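Local coordinates for hypothetical protein CC0527 (Caulobacter vibrioides, PDB 2O0Q) that is of unknown function but belongs to the DUF952 family of the ADP-ribosyl clan, so a related activity is possible though not established, at residues 4-9 with 20-25; 64-69 with 86-91. All blocks are in the same frame, centred on the assembly; numbering follows the deposited sequence.

Contact 1: 4-9 with 20-25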
# COMPACT_ATOMS: atom_id res chain seq x y z
N ILE A 4 -5.46 5.93 -1.70
CA ILE A 4 -4.16 5.42 -2.11
C ILE A 4 -4.06 4.07 -1.42
O ILE A 4 -4.78 3.81 -0.45
CB ILE A 4 -3.00 6.36 -1.73
CG1 ILE A 4 -3.07 6.76 -0.26
CG2 ILE A 4 -3.03 7.59 -2.64
CD1 ILE A 4 -1.88 7.59 0.19
N TYR A 5 -3.18 3.21 -1.93
CA TYR A 5 -3.08 1.87 -1.38
C TYR A 5 -1.71 1.39 -0.99
O TYR A 5 -0.70 1.74 -1.60
CB TYR A 5 -3.66 0.88 -2.39
CG TYR A 5 -5.07 1.18 -2.82
CD1 TYR A 5 -5.34 2.17 -3.77
CD2 TYR A 5 -6.14 0.49 -2.26
CE1 TYR A 5 -6.66 2.46 -4.15
CE2 TYR A 5 -7.45 0.78 -2.62
CZ TYR A 5 -7.71 1.76 -3.57
OH TYR A 5 -9.01 2.03 -3.91
N LYS A 6 -1.70 0.55 0.04
CA LYS A 6 -0.49 -0.06 0.53
C LYS A 6 -0.73 -1.55 0.52
O LYS A 6 -1.80 -2.02 0.92
CB LYS A 6 -0.18 0.39 1.97
CG LYS A 6 1.11 -0.20 2.53
CD LYS A 6 2.34 0.37 1.82
CE LYS A 6 3.58 -0.50 2.04
NZ LYS A 6 4.78 0.05 1.32
N ILE A 7 0.25 -2.30 0.03
CA ILE A 7 0.17 -3.75 0.00
C ILE A 7 1.24 -4.23 0.97
O ILE A 7 2.39 -3.78 0.89
CB ILE A 7 0.47 -4.30 -1.41
CG1 ILE A 7 -0.60 -3.81 -2.39
CG2 ILE A 7 0.52 -5.84 -1.38
CD1 ILE A 7 -0.33 -4.17 -3.85
N LEU A 8 0.87 -5.09 1.91
CA LEU A 8 1.83 -5.61 2.88
C LEU A 8 1.39 -6.98 3.39
O LEU A 8 0.23 -7.38 3.23
CB LEU A 8 2.00 -4.64 4.07
CG LEU A 8 1.00 -4.65 5.23
CD1 LEU A 8 1.50 -3.71 6.31
CD2 LEU A 8 -0.37 -4.21 4.78
N SER A 9 2.32 -7.70 4.01
CA SER A 9 2.02 -9.02 4.53
C SER A 9 1.11 -8.94 5.75
O SER A 9 1.06 -7.91 6.43
CB SER A 9 3.31 -9.74 4.92
OG SER A 9 3.89 -9.17 6.08
N GLY A 20 0.09 0.47 16.86
CA GLY A 20 -0.75 1.64 16.64
C GLY A 20 -0.46 2.34 15.32
O GLY A 20 -1.19 3.24 14.91
N ARG A 21 0.61 1.92 14.65
CA ARG A 21 0.97 2.52 13.37
C ARG A 21 1.90 1.63 12.56
O ARG A 21 2.62 0.79 13.11
CB ARG A 21 1.60 3.90 13.58
CG ARG A 21 3.06 3.93 14.08
CD ARG A 21 3.22 3.43 15.51
NE ARG A 21 4.57 3.66 16.02
CZ ARG A 21 5.03 4.83 16.46
NH1 ARG A 21 4.25 5.90 16.46
NH2 ARG A 21 6.29 4.93 16.88
N PHE A 22 1.87 1.80 11.24
CA PHE A 22 2.71 1.04 10.33
C PHE A 22 3.91 1.92 10.00
O PHE A 22 3.76 3.00 9.43
CB PHE A 22 1.94 0.69 9.06
CG PHE A 22 2.76 -0.02 8.01
CD1 PHE A 22 3.44 -1.19 8.32
CD2 PHE A 22 2.85 0.50 6.72
CE1 PHE A 22 4.19 -1.85 7.34
CE2 PHE A 22 3.60 -0.15 5.74
CZ PHE A 22 4.27 -1.32 6.05
N GLU A 23 5.10 1.47 10.37
CA GLU A 23 6.30 2.26 10.12
C GLU A 23 6.92 2.00 8.76
O GLU A 23 7.83 2.71 8.35
CB GLU A 23 7.32 2.01 11.23
CG GLU A 23 6.75 2.25 12.61
CD GLU A 23 7.79 2.22 13.70
OE1 GLU A 23 8.55 1.23 13.77
OE2 GLU A 23 7.85 3.19 14.49
N GLY A 24 6.42 0.99 8.07
CA GLY A 24 6.94 0.70 6.74
C GLY A 24 7.55 -0.67 6.54
O GLY A 24 7.98 -1.32 7.50
N SER A 25 7.58 -1.10 5.29
CA SER A 25 8.17 -2.38 4.91
C SER A 25 9.68 -2.19 4.88
O SER A 25 10.18 -1.08 5.08
CB SER A 25 7.70 -2.79 3.51
OG SER A 25 8.25 -1.91 2.54
O HOH W 1 6.66 -2.23 0.49

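Contact 2: 64-69 with 86-91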
# COMPACT_ATOMS: atom_id res chain seq x y z
N GLU A 64 -6.08 12.84 1.07
CA GLU A 64 -6.24 14.22 1.52
C GLU A 64 -5.99 14.46 3.01
O GLU A 64 -5.22 15.35 3.38
CB GLU A 64 -7.63 14.73 1.13
N PRO A 65 -6.64 13.69 3.90
CA PRO A 65 -6.41 13.91 5.33
C PRO A 65 -5.02 13.58 5.85
O PRO A 65 -4.72 13.83 7.02
CB PRO A 65 -7.51 13.07 5.98
CG PRO A 65 -7.71 11.96 5.01
CD PRO A 65 -7.69 12.68 3.68
N LEU A 66 -4.16 13.02 5.00
CA LEU A 66 -2.81 12.67 5.43
C LEU A 66 -1.95 13.88 5.74
O LEU A 66 -1.07 13.83 6.60
CB LEU A 66 -2.12 11.79 4.39
CG LEU A 66 -2.63 10.35 4.38
CD1 LEU A 66 -1.86 9.52 3.36
CD2 LEU A 66 -2.47 9.75 5.77
N GLY A 67 -2.19 14.98 5.04
CA GLY A 67 -1.42 16.18 5.29
C GLY A 67 -0.20 16.37 4.41
O GLY A 67 -0.05 15.71 3.38
N GLU A 68 0.67 17.28 4.83
CA GLU A 68 1.88 17.61 4.08
C GLU A 68 2.92 16.51 3.98
O GLU A 68 3.76 16.54 3.07
CB GLU A 68 2.53 18.87 4.67
CG GLU A 68 2.96 18.73 6.12
CD GLU A 68 3.71 19.95 6.62
OE1 GLU A 68 3.16 21.07 6.50
OE2 GLU A 68 4.83 19.80 7.14
N ASP A 69 2.90 15.55 4.89
CA ASP A 69 3.88 14.48 4.84
C ASP A 69 3.66 13.52 3.67
O ASP A 69 4.49 12.65 3.41
CB ASP A 69 3.92 13.70 6.16
CG ASP A 69 4.60 14.49 7.27
OD1 ASP A 69 5.67 15.07 7.02
OD2 ASP A 69 4.06 14.52 8.40
N ARG A 86 6.31 9.52 6.83
CA ARG A 86 6.01 9.33 8.25
C ARG A 86 5.24 8.03 8.37
O ARG A 86 4.66 7.56 7.39
CB ARG A 86 5.16 10.48 8.80
CG ARG A 86 3.74 10.56 8.23
CD ARG A 86 2.93 11.60 9.02
NE ARG A 86 1.58 11.84 8.51
CZ ARG A 86 0.56 10.98 8.60
NH1 ARG A 86 0.72 9.80 9.19
NH2 ARG A 86 -0.62 11.32 8.10
N PRO A 87 5.22 7.41 9.56
CA PRO A 87 4.48 6.16 9.68
C PRO A 87 2.98 6.37 9.42
O PRO A 87 2.44 7.45 9.65
CB PRO A 87 4.78 5.71 11.11
CG PRO A 87 5.15 6.98 11.82
CD PRO A 87 5.96 7.72 10.79
N LEU A 88 2.33 5.32 8.92
CA LEU A 88 0.90 5.39 8.64
C LEU A 88 0.13 4.94 9.87
O LEU A 88 0.31 3.82 10.35
CB LEU A 88 0.54 4.50 7.45
CG LEU A 88 -0.94 4.34 7.08
CD1 LEU A 88 -1.47 5.66 6.54
CD2 LEU A 88 -1.08 3.24 6.05
N LEU A 89 -0.72 5.81 10.39
CA LEU A 89 -1.51 5.48 11.57
C LEU A 89 -2.51 4.39 11.23
O LEU A 89 -3.07 4.36 10.13
CB LEU A 89 -2.26 6.73 12.05
CG LEU A 89 -1.73 7.50 13.26
CD1 LEU A 89 -0.21 7.52 13.30
CD2 LEU A 89 -2.30 8.91 13.22
N VAL A 90 -2.74 3.48 12.18
CA VAL A 90 -3.70 2.41 11.95
C VAL A 90 -5.07 3.05 11.74
O VAL A 90 -5.87 2.55 10.95
CB VAL A 90 -3.75 1.44 13.16
CG1 VAL A 90 -4.93 0.49 13.02
CG2 VAL A 90 -2.46 0.64 13.22
N SER A 91 -5.31 4.16 12.43
CA SER A 91 -6.58 4.88 12.33
C SER A 91 -6.77 5.59 10.99
O SER A 91 -7.87 6.02 10.66
CB SER A 91 -6.69 5.91 13.46
OG SER A 91 -5.68 6.90 13.36

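Contact 1: 4-9 with 20-25
Phe22 is the residue through which 20-25 grips strand 3-9, its ring covered on one face by Leu8 and met at its edge by Lys6. A chi1 of 176° puts the Phe22 ring opposite the backbone N and beside the carbonyl carbon, facing the longer strand. Leu8 approaches it from the opposite direction and lays CD1 over one face in a CH-pi contact, 3.7 Å from the centroid of the Phe22 ring and 23° off the ring normal. The methyl sits toward the rim, where Leu8 CD1 comes within 3.4 Å of Phe22 CE1. The Lys6 side chain runs at about a right angle to that of Phe22 and meets the ring at its edge, Lys6 CE lying 3.7 Å from Phe22 CE2 near the ring plane. The aliphatic part of the lysine thus packs against the aromatic edge while its ammonium group continues past it. Beyond Phe22 the chain folds back, and Gly24 N comes to rest over the centre of the other face, 3.5 Å above the Phe22 ring plane. Ser25 then supplies the polar end of the contact. One water joins the segments, 3.1 Å from Lys6 NZ, from which it accepts, and 2.6 Å from Ser25 OG. The buried lysine amine is further held by a salt bridge to Asp28 and a hydrogen bond to the carbonyl of His35, and Asp28 also receives Ser25 N. Several partners therefore fix the position of Lys6 NZ. Ser25 OG also serves as the N-cap of helix 26-31. The arrangement is a strand-helix-strand connection: helix 10-19 leads from a central strand of the six-stranded antiparallel sheet to strand 21-22 of a separate two-stranded sheet, and Phe22 of that strand packs back onto the central strand.

Contact 2: 64-69 with 86-91
Arg86 reaches across to the carbonyl oxygen of Leu66 and donates a nearly straight hydrogen bond, Arg86 NH2 to Leu66 O at 3.0 Å with an N-H...O angle of 172°. The bond uses a lone pair in the carbonyl plane, and the oxygen lies only 4° out of the guanidinium plane, so the flat group meets it at its edge. The strongest partner of Arg86 is Glu92, which forms a salt bridge with the same NH2. A weak bond, Arg86 NH1 to Pro87 O at 2.9 Å, links the guanidinium to the carbonyl of the following residue. Asp69 adds a long salt bridge: Asp69 OD2 stands 3.7 Å from Arg86 NE, with carboxylate and guanidinium planes 77° apart, far from a paired, coplanar fork. Its closer approach is to the arm itself, Asp69 OD2 lying 3.2 Å from Arg86 CD, while Asp69 CB packs across Arg86 CG and CD. Extended from CG to NE, that arm passes Asp69 before its tip arrives at Leu66. Leu66 CD2 also touches Arg86 NH2, 3.4 Å away; the apolar contact proper is Leu66 CD2 with Leu88 CD1 at 4.3 Å, a looser one. Both leucines are buried and also pack on Val61 of strand 56-62. The loop joining strands 56-62 and 70-74 is thus tied to the segment that follows strand 80-84; next to the arginine, Asp69 and Tyr85 share a backbone hydrogen bond, and strand 88-89 pairs with strand 21-22 beyond.

Contact 1 is the buried one, close to the middle of the chain, whereas contact 2 is only partly buried and lies farther out. They adjoin through the two-stranded sheet: strand 21-22 belongs to contact 1 and strand 88-89 to contact 2, with probable backbone hydrogen bonds from Phe22 N to Leu88 O and from Val90 N to Gly20 O. Contact 1 ties this small sheet to central strand 3-9, and contact 2 ties the loop 64-69 mainly to Arg86, just ahead of strand 88-89. Their chemistry follows their places: aromatic packing and a buried lysine bridged by water and paired with Asp28 inside, a direct arginine-carbonyl hydrogen bond with flanking carboxylates farther out.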